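Local coordinates for protein 4-amino-4-deoxy-L-arabinose transferase or related glycosyltransferases of PMT family (Cupriavidus metallidurans, PDB 5EZM) that probably transfers 4-amino-4-deoxy-L-arabinose from an undecaprenyl-type lipid carrier to lipid A, as a zinc-binding, membrane-embedded glycosyltransferase of the GT-C fold, at residues S184-A187 with R188-W191; A540-S543 with P544-L548; N399-N403 with S404-A408; A470-I473 with A474-L477. One frame throughout, in Å; residues are numbered along the deposited sequence.

Contact 1: S184-A187 with R188-W191. With MPG ([(Z)-octadec-9-enyl] (2R)-2,3-bis(oxidanyl)propanoate), chain S.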
ATOM      1  N   SER A 184     -28.474   4.414  20.252  1.00 98.90           N
ATOM      2  CA  SER A 184     -29.879   4.347  19.883  1.00103.77           C
ATOM      3  C   SER A 184     -30.053   3.561  18.583  1.00104.71           C
ATOM      4  O   SER A 184     -29.092   3.251  17.874  1.00103.96           O
ATOM      5  CB  SER A 184     -30.461   5.752  19.735  1.00105.34           C
ATOM      6  OG  SER A 184     -29.772   6.488  18.738  1.00101.87           O
ATOM      7  N   VAL A 185     -31.312   3.240  18.273  1.00106.49           N
ATOM      8  CA  VAL A 185     -31.614   2.538  17.028  1.00105.07           C
ATOM      9  C   VAL A 185     -31.195   3.379  15.829  1.00102.81           C
ATOM     10  O   VAL A 185     -30.732   2.850  14.812  1.00102.01           O
ATOM     11  CB  VAL A 185     -33.108   2.167  16.971  1.00106.45           C
ATOM     12  CG1 VAL A 185     -33.422   1.411  15.688  1.00105.60           C
ATOM     13  CG2 VAL A 185     -33.491   1.338  18.184  1.00108.49           C
ATOM     14  N   ALA A 186     -31.345   4.703  15.931  1.00101.98           N
ATOM     15  CA  ALA A 186     -30.880   5.585  14.866  1.00 97.91           C
ATOM     16  C   ALA A 186     -29.364   5.522  14.721  1.00 94.48           C
ATOM     17  O   ALA A 186     -28.840   5.522  13.600  1.00 92.51           O
ATOM     18  CB  ALA A 186     -31.334   7.019  15.136  1.00 97.58           C
ATOM     19  N   ALA A 187     -28.645   5.465  15.843  1.00 94.61           N
ATOM     20  CA  ALA A 187     -27.192   5.359  15.780  1.00 92.66           C
ATOM     21  C   ALA A 187     -26.763   3.991  15.267  1.00 94.40           C
ATOM     22  O   ALA A 187     -25.818   3.890  14.478  1.00 92.29           O
ATOM     23  CB  ALA A 187     -26.583   5.636  17.155  1.00 91.74           C
ATOM     24  N   ARG A 188     -27.447   2.928  15.702  1.00 98.46           N
ATOM     25  CA  ARG A 188     -27.122   1.589  15.217  1.00100.21           C
ATOM     26  C   ARG A 188     -27.343   1.480  13.714  1.00100.35           C
ATOM     27  O   ARG A 188     -26.509   0.914  12.996  1.00100.33           O
ATOM     28  CB  ARG A 188     -27.956   0.545  15.960  1.00105.93           C
ATOM     29  CG  ARG A 188     -27.703  -0.892  15.522  1.00109.11           C
ATOM     30  CD  ARG A 188     -28.554  -1.873  16.319  1.00117.25           C
ATOM     31  NE  ARG A 188     -28.415  -1.679  17.761  1.00122.41           N
ATOM     32  CZ  ARG A 188     -27.556  -2.341  18.532  1.00124.35           C
ATOM     33  NH1 ARG A 188     -26.751  -3.254  18.008  1.00123.92           N
ATOM     34  NH2 ARG A 188     -27.506  -2.092  19.834  1.00126.53           N
ATOM     35  N   ARG A 189     -28.460   2.018  13.219  1.00101.02           N
ATOM     36  CA  ARG A 189     -28.716   2.002  11.784  1.00 99.31           C
ATOM     37  C   ARG A 189     -27.708   2.864  11.034  1.00 93.74           C
ATOM     38  O   ARG A 189     -27.264   2.500   9.939  1.00 91.62           O
ATOM     39  CB  ARG A 189     -30.141   2.474  11.496  1.00105.06           C
ATOM     40  CG  ARG A 189     -30.502   2.476  10.020  1.00109.31           C
ATOM     41  CD  ARG A 189     -31.869   3.097   9.770  1.00116.55           C
ATOM     42  NE  ARG A 189     -31.916   4.507  10.155  1.00119.74           N
ATOM     43  CZ  ARG A 189     -32.493   4.963  11.262  1.00122.78           C
ATOM     44  NH1 ARG A 189     -33.081   4.121  12.103  1.00124.87           N
ATOM     45  NH2 ARG A 189     -32.485   6.262  11.527  1.00123.32           N
ATOM     46  N   GLY A 190     -27.334   4.009  11.607  1.00 91.64           N
ATOM     47  CA  GLY A 190     -26.345   4.855  10.959  1.00 87.58           C
ATOM     48  C   GLY A 190     -24.997   4.172  10.831  1.00 85.11           C
ATOM     49  O   GLY A 190     -24.372   4.190   9.768  1.00 83.93           O
ATOM     50  N   TRP A 191     -24.533   3.551  11.915  1.00 84.35           N
ATOM     51  CA  TRP A 191     -23.252   2.859  11.858  1.00 82.42           C
ATOM     52  C   TRP A 191     -23.328   1.605  11.002  1.00 84.92           C
ATOM     53  O   TRP A 191     -22.314   1.185  10.434  1.00 83.90           O
ATOM     54  CB  TRP A 191     -22.771   2.513  13.264  1.00 80.26           C
ATOM     55  CG  TRP A 191     -22.372   3.701  14.072  1.00 78.45           C
ATOM     56  CD1 TRP A 191     -22.964   4.154  15.213  1.00 77.28           C
ATOM     57  CD2 TRP A 191     -21.292   4.600  13.796  1.00 77.85           C
ATOM     58  NE1 TRP A 191     -22.317   5.276  15.669  1.00 76.11           N
ATOM     59  CE2 TRP A 191     -21.286   5.572  14.817  1.00 77.39           C
ATOM     60  CE3 TRP A 191     -20.327   4.677  12.787  1.00 75.79           C
ATOM     61  CZ2 TRP A 191     -20.355   6.607  14.857  1.00 78.18           C
ATOM     62  CZ3 TRP A 191     -19.400   5.703  12.830  1.00 75.16           C
ATOM     63  CH2 TRP A 191     -19.422   6.655  13.858  1.00 76.50           C
TER
HETATM   64  C2  MPG S 618     -15.579   5.714   3.971  1.00 72.93           C
HETATM   65  C3  MPG S 618     -16.617   4.689   3.527  1.00 73.59           C
HETATM   66  C4  MPG S 618     -18.045   5.045   3.923  1.00 73.05           C
HETATM   67  C5  MPG S 618     -18.138   6.346   4.738  1.00 74.59           C
HETATM   68  C6  MPG S 618     -19.460   6.457   5.511  1.00 76.49           C
HETATM   69  C7  MPG S 618     -19.329   7.293   6.801  1.00 78.80           C
HETATM   70  C8  MPG S 618     -20.711   7.573   7.437  1.00 80.26           C
HETATM   71  C9  MPG S 618     -20.642   7.923   8.945  1.00 80.63           C
HETATM   72  C10 MPG S 618     -22.044   7.817   9.610  1.00 81.76           C
HETATM   73  C11 MPG S 618     -22.079   8.364  11.052  1.00 83.46           C
HETATM   74  C12 MPG S 618     -23.389   7.948  11.805  1.00 85.12           C
HETATM   75  C13 MPG S 618     -23.409   8.444  13.264  1.00 87.12           C
HETATM   76  C14 MPG S 618     -24.586   7.825  14.079  1.00 88.39           C
HETATM   77  C1  MPG S 618     -14.203   5.464   3.347  1.00 72.76           C
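The N-terminal turns of the membrane helix 185-206 tie S184, V185, A186 and A187 to R188, R189, G190 and W191, and they border a lipid pocket. S184 is the N-cap: its OG accepts from A187 N at 3.3 Å, while its carbonyl takes the R188 amide, S184 O to R188 N 2.7 Å. The following i to i+4 bonds, from R189, G190 and W191 back to V185, A186 and A187, continue the ladder. W191 has CG opposite the carbonyl carbon and beside its own N (chi1 -69°), which turns CD1 back toward the preceding turn, near A187 O; the methyl A187 CB is 4.4 Å from W191 CD1. One face of the indole carries the tail of the bound MPG, whose C14 lies 3.8 Å from W191 NE1 and 4.0 Å from A187 CA. An alanine in place of W191 is likely to leave the lipid tail without this flat support and the A187 methyl without its indole neighbour. R189 bends at chi3 (63°), folding its guanidinium back along the helix, so that A186 O lies over one face and A186 CB is 3.9 Å from R189 NH2. Beyond the two segments, the indole meets the ring of F174 from helix 160-178, with planes at about 40°, while R188 and R189 reach the loop residues Q179 and H235.

Contact 2: A540-S543 with P544-L548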
ATOM      1  N   ALA A 540      12.598   3.733 -28.003  1.00 60.83           N
ATOM      2  CA  ALA A 540      12.273   2.436 -27.429  1.00 57.22           C
ATOM      3  C   ALA A 540      13.014   2.267 -26.114  1.00 55.67           C
ATOM      4  O   ALA A 540      14.146   2.740 -25.963  1.00 58.19           O
ATOM      5  CB  ALA A 540      12.627   1.294 -28.386  1.00 58.30           C
ATOM      6  N   VAL A 541      12.361   1.599 -25.165  1.00 53.77           N
ATOM      7  CA  VAL A 541      12.943   1.248 -23.876  1.00 54.76           C
ATOM      8  C   VAL A 541      13.088  -0.264 -23.831  1.00 58.74           C
ATOM      9  O   VAL A 541      12.147  -0.993 -24.171  1.00 61.04           O
ATOM     10  CB  VAL A 541      12.078   1.748 -22.706  1.00 54.03           C
ATOM     11  CG1 VAL A 541      12.719   1.385 -21.376  1.00 54.08           C
ATOM     12  CG2 VAL A 541      11.866   3.245 -22.799  1.00 55.91           C
ATOM     13  N   MET A 542      14.261  -0.740 -23.419  1.00 60.87           N
ATOM     14  CA  MET A 542      14.492  -2.176 -23.342  1.00 63.26           C
ATOM     15  C   MET A 542      15.490  -2.454 -22.232  1.00 64.51           C
ATOM     16  O   MET A 542      16.084  -1.539 -21.663  1.00 63.46           O
ATOM     17  CB  MET A 542      14.991  -2.729 -24.679  1.00 65.10           C
ATOM     18  CG  MET A 542      16.340  -2.176 -25.105  1.00 66.05           C
ATOM     19  SD  MET A 542      16.641  -2.387 -26.869  1.00 67.38           S
ATOM     20  CE  MET A 542      15.347  -1.356 -27.554  1.00 65.47           C
ATOM     21  N   SER A 543      15.657  -3.729 -21.909  1.00 66.09           N
ATOM     22  CA  SER A 543      16.705  -4.113 -20.981  1.00 66.57           C
ATOM     23  C   SER A 543      18.042  -4.154 -21.714  1.00 70.01           C
ATOM     24  O   SER A 543      18.081  -4.200 -22.947  1.00 72.84           O
ATOM     25  CB  SER A 543      16.385  -5.468 -20.357  1.00 69.44           C
ATOM     26  OG  SER A 543      16.300  -6.482 -21.340  1.00 73.71           O
ATOM     27  N   PRO A 544      19.160  -4.100 -20.983  1.00 71.10           N
ATOM     28  CA  PRO A 544      20.461  -4.206 -21.664  1.00 73.43           C
ATOM     29  C   PRO A 544      20.620  -5.499 -22.447  1.00 76.32           C
ATOM     30  O   PRO A 544      21.118  -5.473 -23.580  1.00 76.12           O
ATOM     31  CB  PRO A 544      21.465  -4.107 -20.508  1.00 75.50           C
ATOM     32  CG  PRO A 544      20.745  -3.343 -19.458  1.00 74.03           C
ATOM     33  CD  PRO A 544      19.311  -3.771 -19.556  1.00 71.61           C
ATOM     34  N   ASP A 545      20.198  -6.631 -21.876  1.00 78.91           N
ATOM     35  CA  ASP A 545      20.282  -7.896 -22.599  1.00 83.58           C
ATOM     36  C   ASP A 545      19.414  -7.883 -23.849  1.00 82.81           C
ATOM     37  O   ASP A 545      19.768  -8.506 -24.858  1.00 87.75           O
ATOM     38  CB  ASP A 545      19.888  -9.054 -21.682  1.00 88.26           C
ATOM     39  CG  ASP A 545      20.910  -9.308 -20.585  1.00 93.60           C
ATOM     40  OD1 ASP A 545      22.126  -9.252 -20.875  1.00 95.65           O
ATOM     41  OD2 ASP A 545      20.497  -9.563 -19.433  1.00 95.55           O
ATOM     42  N   THR A 546      18.278  -7.180 -23.809  1.00 77.02           N
ATOM     43  CA  THR A 546      17.472  -7.025 -25.015  1.00 73.78           C
ATOM     44  C   THR A 546      18.206  -6.196 -26.061  1.00 70.61           C
ATOM     45  O   THR A 546      18.158  -6.510 -27.256  1.00 71.52           O
ATOM     46  CB  THR A 546      16.122  -6.390 -24.675  1.00 70.68           C
ATOM     47  OG1 THR A 546      15.396  -7.252 -23.791  1.00 73.83           O
ATOM     48  CG2 THR A 546      15.299  -6.174 -25.934  1.00 67.86           C
ATOM     49  N   TYR A 547      18.895  -5.134 -25.629  1.00 67.66           N
ATOM     50  CA  TYR A 547      19.675  -4.331 -26.563  1.00 65.79           C
ATOM     51  C   TYR A 547      20.773  -5.158 -27.214  1.00 66.77           C
ATOM     52  O   TYR A 547      21.011  -5.047 -28.420  1.00 64.28           O
ATOM     53  CB  TYR A 547      20.280  -3.119 -25.851  1.00 66.06           C
ATOM     54  CG  TYR A 547      21.162  -2.274 -26.749  1.00 68.61           C
ATOM     55  CD1 TYR A 547      20.624  -1.240 -27.504  1.00 69.57           C
ATOM     56  CD2 TYR A 547      22.532  -2.513 -26.846  1.00 69.93           C
ATOM     57  CE1 TYR A 547      21.421  -0.468 -28.334  1.00 71.49           C
ATOM     58  CE2 TYR A 547      23.337  -1.748 -27.673  1.00 71.22           C
ATOM     59  CZ  TYR A 547      22.776  -0.725 -28.412  1.00 73.50           C
ATOM     60  OH  TYR A 547      23.563   0.048 -29.237  1.00 77.12           O
ATOM     61  N   LEU A 548      21.467  -5.984 -26.426  1.00 69.18           N
ATOM     62  CA  LEU A 548      22.520  -6.816 -26.993  1.00 71.66           C
ATOM     63  C   LEU A 548      21.947  -7.913 -27.880  1.00 74.11           C
ATOM     64  O   LEU A 548      22.610  -8.359 -28.825  1.00 76.80           O
ATOM     65  CB  LEU A 548      23.369  -7.417 -25.873  1.00 73.11           C
ATOM     66  CG  LEU A 548      24.634  -8.150 -26.314  1.00 76.70           C
ATOM     67  CD1 LEU A 548      25.425  -7.288 -27.279  1.00 76.21           C
ATOM     68  CD2 LEU A 548      25.480  -8.528 -25.109  1.00 79.58           C
TER
HETATM   69  O   HOH W   1      13.674  -5.638 -22.517  1.00 61.55           O
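M542, the last residue of strand 539-542, meets T546 and Y547 in the first turn of helix 544-550. M542 CB lies 3.7 Å from T546 CG2. M542 SD is 3.6 Å from Y547 CA and 5.5 Å from the ring centroid of Y547, approaching at the edge, 80° off the ring normal, in a Met-aromatic contact. The bend of the methionine at chi3 (64°) turns CE away from the tyrosine and leaves the sulfur as its nearest side-chain atom. S543, at the N-cap position, sets the turn: Y547 N donates to S543 O at 3.0 Å, and S543 OG comes within 2.7 Å of T546 OG1. A water accepts from S543 N at 2.8 Å and is hydrogen-bonded to T546 OG1 as well, bridging the N-cap residue and the first turn of the helix. Behind this shell, backbone bonds from M542 to V566 and from V541 to Y484 and V486 fix the strand inside the mixed sheet, and V568 packs against both M542 and Y547. The chemistry is divided accordingly: sulfur, methyl and ring edge make an apolar join beside the sheet, whereas the cap end is polar and hydrated, with the water satisfying a backbone amide that precedes the helix.

Contact 3: N399-N403 with S404-A408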
ATOM      1  N   ASN A 399      18.231  -6.835  -7.666  1.00132.67           N
ATOM      2  CA  ASN A 399      17.360  -6.211  -8.665  1.00132.00           C
ATOM      3  C   ASN A 399      18.160  -5.355  -9.645  1.00130.28           C
ATOM      4  O   ASN A 399      17.706  -4.295 -10.084  1.00130.24           O
ATOM      5  CB  ASN A 399      16.251  -5.391  -8.002  1.00130.40           C
ATOM      6  CG  ASN A 399      15.302  -6.248  -7.187  1.00129.74           C
ATOM      7  OD1 ASN A 399      15.158  -6.061  -5.980  1.00129.15           O
ATOM      8  ND2 ASN A 399      14.650  -7.198  -7.848  1.00130.05           N
ATOM      9  N   HIS A 400      19.360  -5.826  -9.992  1.00124.24           N
ATOM     10  CA  HIS A 400      20.243  -5.140 -10.935  1.00118.47           C
ATOM     11  C   HIS A 400      20.568  -3.724 -10.466  1.00110.58           C
ATOM     12  O   HIS A 400      20.640  -2.785 -11.262  1.00111.65           O
ATOM     13  CB  HIS A 400      19.645  -5.127 -12.345  1.00120.63           C
ATOM     14  CG  HIS A 400      19.379  -6.493 -12.897  1.00124.40           C
ATOM     15  ND1 HIS A 400      20.036  -7.617 -12.448  1.00126.47           N
ATOM     16  CD2 HIS A 400      18.523  -6.915 -13.859  1.00125.46           C
ATOM     17  CE1 HIS A 400      19.601  -8.674 -13.111  1.00127.59           C
ATOM     18  NE2 HIS A 400      18.682  -8.276 -13.972  1.00126.95           N
ATOM     19  N   ILE A 401      20.760  -3.569  -9.161  1.00102.49           N
ATOM     20  CA  ILE A 401      21.172  -2.312  -8.554  1.00 94.70           C
ATOM     21  C   ILE A 401      22.529  -2.541  -7.896  1.00 90.05           C
ATOM     22  O   ILE A 401      22.655  -3.415  -7.033  1.00 90.78           O
ATOM     23  CB  ILE A 401      20.150  -1.796  -7.526  1.00 91.45           C
ATOM     24  CG1 ILE A 401      18.798  -1.533  -8.197  1.00 88.01           C
ATOM     25  CG2 ILE A 401      20.662  -0.532  -6.854  1.00 91.48           C
ATOM     26  CD1 ILE A 401      18.831  -0.447  -9.248  1.00 86.49           C
ATOM     27  N   PRO A 402      23.566  -1.794  -8.270  1.00 84.83           N
ATOM     28  CA  PRO A 402      24.914  -2.067  -7.752  1.00 83.36           C
ATOM     29  C   PRO A 402      24.999  -1.918  -6.239  1.00 79.93           C
ATOM     30  O   PRO A 402      24.103  -1.400  -5.569  1.00 75.28           O
ATOM     31  CB  PRO A 402      25.782  -1.029  -8.467  1.00 83.86           C
ATOM     32  CG  PRO A 402      25.033  -0.727  -9.718  1.00 83.73           C
ATOM     33  CD  PRO A 402      23.583  -0.781  -9.336  1.00 82.13           C
ATOM     34  N   ASN A 403      26.132  -2.383  -5.706  1.00 80.50           N
ATOM     35  CA  ASN A 403      26.308  -2.471  -4.260  1.00 79.47           C
ATOM     36  C   ASN A 403      26.404  -1.099  -3.603  1.00 79.81           C
ATOM     37  O   ASN A 403      26.026  -0.951  -2.435  1.00 80.04           O
ATOM     38  CB  ASN A 403      27.554  -3.298  -3.941  1.00 80.04           C
ATOM     39  CG  ASN A 403      27.974  -3.187  -2.489  1.00 80.05           C
ATOM     40  OD1 ASN A 403      28.957  -2.519  -2.162  1.00 80.61           O
ATOM     41  ND2 ASN A 403      27.222  -3.837  -1.606  1.00 79.57           N
ATOM     42  N   SER A 404      26.893  -0.091  -4.330  1.00 80.48           N
ATOM     43  CA  SER A 404      27.126   1.221  -3.730  1.00 79.46           C
ATOM     44  C   SER A 404      25.845   1.806  -3.146  1.00 77.58           C
ATOM     45  O   SER A 404      25.842   2.324  -2.021  1.00 77.98           O
ATOM     46  CB  SER A 404      27.726   2.168  -4.768  1.00 78.66           C
ATOM     47  OG  SER A 404      28.912   1.619  -5.312  1.00 80.53           O
ATOM     48  N   PHE A 405      24.742   1.725  -3.897  1.00 74.59           N
ATOM     49  CA  PHE A 405      23.472   2.248  -3.403  1.00 72.63           C
ATOM     50  C   PHE A 405      23.059   1.572  -2.103  1.00 71.97           C
ATOM     51  O   PHE A 405      22.478   2.218  -1.222  1.00 73.41           O
ATOM     52  CB  PHE A 405      22.381   2.074  -4.460  1.00 72.13           C
ATOM     53  CG  PHE A 405      22.710   2.704  -5.782  1.00 75.05           C
ATOM     54  CD1 PHE A 405      22.437   4.039  -6.015  1.00 75.59           C
ATOM     55  CD2 PHE A 405      23.285   1.956  -6.798  1.00 78.26           C
ATOM     56  CE1 PHE A 405      22.733   4.620  -7.236  1.00 77.46           C
ATOM     57  CE2 PHE A 405      23.586   2.531  -8.019  1.00 79.60           C
ATOM     58  CZ  PHE A 405      23.310   3.864  -8.238  1.00 79.38           C
ATOM     59  N   TYR A 406      23.360   0.282  -1.958  1.00 70.12           N
ATOM     60  CA  TYR A 406      23.047  -0.408  -0.715  1.00 68.67           C
ATOM     61  C   TYR A 406      24.012  -0.030   0.400  1.00 69.07           C
ATOM     62  O   TYR A 406      23.622  -0.021   1.574  1.00 67.64           O
ATOM     63  CB  TYR A 406      23.036  -1.918  -0.949  1.00 67.43           C
ATOM     64  CG  TYR A 406      21.869  -2.359  -1.801  1.00 64.29           C
ATOM     65  CD1 TYR A 406      20.631  -2.619  -1.234  1.00 63.90           C
ATOM     66  CD2 TYR A 406      21.999  -2.494  -3.176  1.00 63.62           C
ATOM     67  CE1 TYR A 406      19.557  -3.013  -2.009  1.00 64.06           C
ATOM     68  CE2 TYR A 406      20.931  -2.887  -3.961  1.00 62.43           C
ATOM     69  CZ  TYR A 406      19.714  -3.147  -3.372  1.00 63.68           C
ATOM     70  OH  TYR A 406      18.646  -3.540  -4.145  1.00 64.98           O
ATOM     71  N   ARG A 407      25.262   0.293   0.060  1.00 71.83           N
ATOM     72  CA  ARG A 407      26.162   0.861   1.057  1.00 75.08           C
ATOM     73  C   ARG A 407      25.610   2.175   1.592  1.00 71.64           C
ATOM     74  O   ARG A 407      25.690   2.448   2.794  1.00 71.71           O
ATOM     75  CB  ARG A 407      27.556   1.067   0.462  1.00 80.74           C
ATOM     76  CG  ARG A 407      28.288  -0.220   0.126  1.00 85.27           C
ATOM     77  CD  ARG A 407      29.740   0.049  -0.246  1.00 90.05           C
ATOM     78  NE  ARG A 407      30.435   0.800   0.796  1.00 93.94           N
ATOM     79  CZ  ARG A 407      30.912   0.264   1.916  1.00 97.38           C
ATOM     80  NH1 ARG A 407      30.769  -1.035   2.151  1.00 96.87           N
ATOM     81  NH2 ARG A 407      31.530   1.028   2.805  1.00100.11           N
ATOM     82  N   ALA A 408      25.037   3.001   0.712  1.00 70.07           N
ATOM     83  CA  ALA A 408      24.379   4.221   1.161  1.00 70.16           C
ATOM     84  C   ALA A 408      23.075   3.937   1.903  1.00 72.16           C
ATOM     85  O   ALA A 408      22.639   4.769   2.704  1.00 74.85           O
ATOM     86  CB  ALA A 408      24.111   5.144  -0.028  1.00 68.12           C
TER
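I401 and P402 pack against the rings of F405 and Y406 where the chain enters helix 403-430. The branch methyl I401 CG2, set opposite the backbone N while CG1 lies beside it (chi1 -61°), fits between the two rings, 3.6 Å from F405 CD2 and 3.7 Å from Y406 CE2. I401 crosses both aromatic side chains at about a right angle, and both rings also pack on V460 of helix 458-465. P402 runs alongside F405, and P402 CD meets the ring edge at F405 CE2, 3.6 Å away. Backbone carbonyls line the edge of the tyrosine ring: I401 O stands in its plane, 3.6 Å from Y406 CE2, and P402 O is 3.4 Å from Y406 CD2. At the polar edge, R407 N donates to N403 O at 2.9 Å, while N403 OD1 rests 3.3 Å from the aliphatic R407 CD. The amide N403 ND2 donates to A394 O and L396 O, and Y406 OH bonds to A398 O, so both side chains hold the preceding loop. A leucine replacing N403 would probably leave those two loop carbonyls without their shared donor and free the loop to shift. Together these contacts form a loop-to-helix junction leading into a helix predicted to cross the membrane.

Contact 4: A470-I473 with A474-L477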
ATOM      1  N   ALA A 470      15.106  10.654 -17.196  1.00 61.39           N
ATOM      2  CA  ALA A 470      13.906  11.181 -17.845  1.00 58.52           C
ATOM      3  C   ALA A 470      14.144  12.533 -18.515  1.00 59.50           C
ATOM      4  O   ALA A 470      13.702  12.707 -19.664  1.00 57.70           O
ATOM      5  CB  ALA A 470      12.748  11.238 -16.841  1.00 57.10           C
ATOM      6  N   PRO A 471      14.820  13.514 -17.897  1.00 64.26           N
ATOM      7  CA  PRO A 471      15.037  14.785 -18.619  1.00 70.63           C
ATOM      8  C   PRO A 471      15.820  14.641 -19.916  1.00 74.09           C
ATOM      9  O   PRO A 471      15.488  15.311 -20.901  1.00 74.37           O
ATOM     10  CB  PRO A 471      15.790  15.644 -17.592  1.00 71.18           C
ATOM     11  CG  PRO A 471      15.368  15.113 -16.283  1.00 66.82           C
ATOM     12  CD  PRO A 471      15.239  13.630 -16.488  1.00 62.92           C
ATOM     13  N   GLN A 472      16.857  13.798 -19.944  1.00 77.23           N
ATOM     14  CA  GLN A 472      17.593  13.571 -21.187  1.00 81.54           C
ATOM     15  C   GLN A 472      16.673  13.059 -22.290  1.00 77.37           C
ATOM     16  O   GLN A 472      16.754  13.512 -23.438  1.00 80.48           O
ATOM     17  CB  GLN A 472      18.737  12.584 -20.950  1.00 87.50           C
ATOM     18  CG  GLN A 472      19.856  13.117 -20.069  1.00 99.49           C
ATOM     19  CD  GLN A 472      20.735  14.126 -20.790  1.00111.73           C
ATOM     20  OE1 GLN A 472      20.745  14.189 -22.021  1.00114.91           O
ATOM     21  NE2 GLN A 472      21.479  14.920 -20.023  1.00117.28           N
ATOM     22  N   ILE A 473      15.786  12.119 -21.956  1.00 71.05           N
ATOM     23  CA  ILE A 473      14.882  11.546 -22.948  1.00 64.35           C
ATOM     24  C   ILE A 473      13.842  12.568 -23.385  1.00 66.92           C
ATOM     25  O   ILE A 473      13.510  12.667 -24.571  1.00 69.43           O
ATOM     26  CB  ILE A 473      14.220  10.276 -22.384  1.00 58.23           C
ATOM     27  CG1 ILE A 473      15.287   9.256 -21.991  1.00 54.86           C
ATOM     28  CG2 ILE A 473      13.249   9.675 -23.392  1.00 57.55           C
ATOM     29  CD1 ILE A 473      14.736   8.062 -21.267  1.00 52.23           C
ATOM     30  N   ALA A 474      13.317  13.348 -22.437  1.00 69.25           N
ATOM     31  CA  ALA A 474      12.245  14.290 -22.738  1.00 72.09           C
ATOM     32  C   ALA A 474      12.697  15.424 -23.645  1.00 79.29           C
ATOM     33  O   ALA A 474      11.851  16.062 -24.281  1.00 82.58           O
ATOM     34  CB  ALA A 474      11.675  14.863 -21.440  1.00 70.38           C
ATOM     35  N   GLN A 475      14.004  15.692 -23.719  1.00 82.06           N
ATOM     36  CA  GLN A 475      14.487  16.766 -24.581  1.00 87.59           C
ATOM     37  C   GLN A 475      14.156  16.500 -26.045  1.00 85.88           C
ATOM     38  O   GLN A 475      13.894  17.443 -26.803  1.00 89.33           O
ATOM     39  CB  GLN A 475      15.996  16.946 -24.397  1.00 94.01           C
ATOM     40  CG  GLN A 475      16.573  18.158 -25.122  1.00103.80           C
ATOM     41  CD  GLN A 475      18.090  18.209 -25.070  1.00109.26           C
ATOM     42  OE1 GLN A 475      18.725  17.439 -24.350  1.00110.29           O
ATOM     43  NE2 GLN A 475      18.678  19.118 -25.842  1.00112.58           N
ATOM     44  N   LYS A 476      14.141  15.231 -26.456  1.00 80.77           N
ATOM     45  CA  LYS A 476      13.872  14.867 -27.839  1.00 80.83           C
ATOM     46  C   LYS A 476      12.585  14.081 -28.041  1.00 78.13           C
ATOM     47  O   LYS A 476      12.136  13.959 -29.186  1.00 80.79           O
ATOM     48  CB  LYS A 476      15.043  14.058 -28.414  1.00 82.35           C
ATOM     49  CG  LYS A 476      16.322  14.856 -28.562  1.00 88.11           C
ATOM     50  CD  LYS A 476      16.121  16.037 -29.501  1.00 93.22           C
ATOM     51  CE  LYS A 476      17.400  16.845 -29.659  1.00 98.24           C
ATOM     52  NZ  LYS A 476      17.879  17.397 -28.357  1.00100.00           N
ATOM     53  N   LEU A 477      11.979  13.549 -26.983  1.00 73.49           N
ATOM     54  CA  LEU A 477      10.752  12.771 -27.102  1.00 68.56           C
ATOM     55  C   LEU A 477       9.538  13.693 -27.072  1.00 70.98           C
ATOM     56  O   LEU A 477       9.416  14.545 -26.185  1.00 75.63           O
ATOM     57  CB  LEU A 477      10.657  11.735 -25.982  1.00 62.78           C
ATOM     58  CG  LEU A 477       9.405  10.854 -25.962  1.00 58.10           C
ATOM     59  CD1 LEU A 477       9.343   9.976 -27.203  1.00 55.21           C
ATOM     60  CD2 LEU A 477       9.350  10.003 -24.694  1.00 53.99           C
TER
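I473 and L477 face the same way across the end of the short helix 470-474, where the chain leaves for strand 483-486 of the C-terminal domain. Along the main chain, the regular i to i+4 pattern gives way to a weak bond and then to a shared acceptor. A474 N donates to A470 O at 2.9 Å in a regular i to i+4 bond, nearly straight out from the carbonyl. The next, from Q475 N to P471 O, is weak at 3.2 Å and bent to 134°. After that one acceptor serves two donors: I473 O receives L477 N at 3.0 Å, within the carbonyl plane, and K476 N at 3.2 Å from above that plane, 49° out of it. I473 O is thus gripped twice, by an i+3 and an i+4 amide. On the apolar side, L477 and L497 of helix 493-497 meet, and I473 also touches L497; M539, at the start of strand 539-542, contacts I473, K476 and L477. The helix end is in this way wedged between the sheet and helix 493-497. L477 has CG opposite its backbone N (chi1 179°), which extends the side chain alongside that of I473 and sets L477 CD2 4.1 Å from I473 CG2.

How the contacts relate
From the N terminus, contact 1 comes first, at the start of helix 185-206 in the membrane part; contact 3 follows at the entry to helix 403-430, then contact 4 at the end of helix 470-474, and contact 2 at the step from strand 539-542 into helix 544-550. All four are local turns of continuous chain, in series, so none nests in or crosses another and none closes a long loop. Contact 1 stands apart, its centre 55 to 60 Å from the others. Contacts 2 and 4 share the C-terminal domain, about 6 Å apart at nearest atoms and joined through strand 539-542. Contact 3, also about 6 Å from contact 2, brings the membrane helices up to that domain, with I401 touching R564 and P402 touching W563.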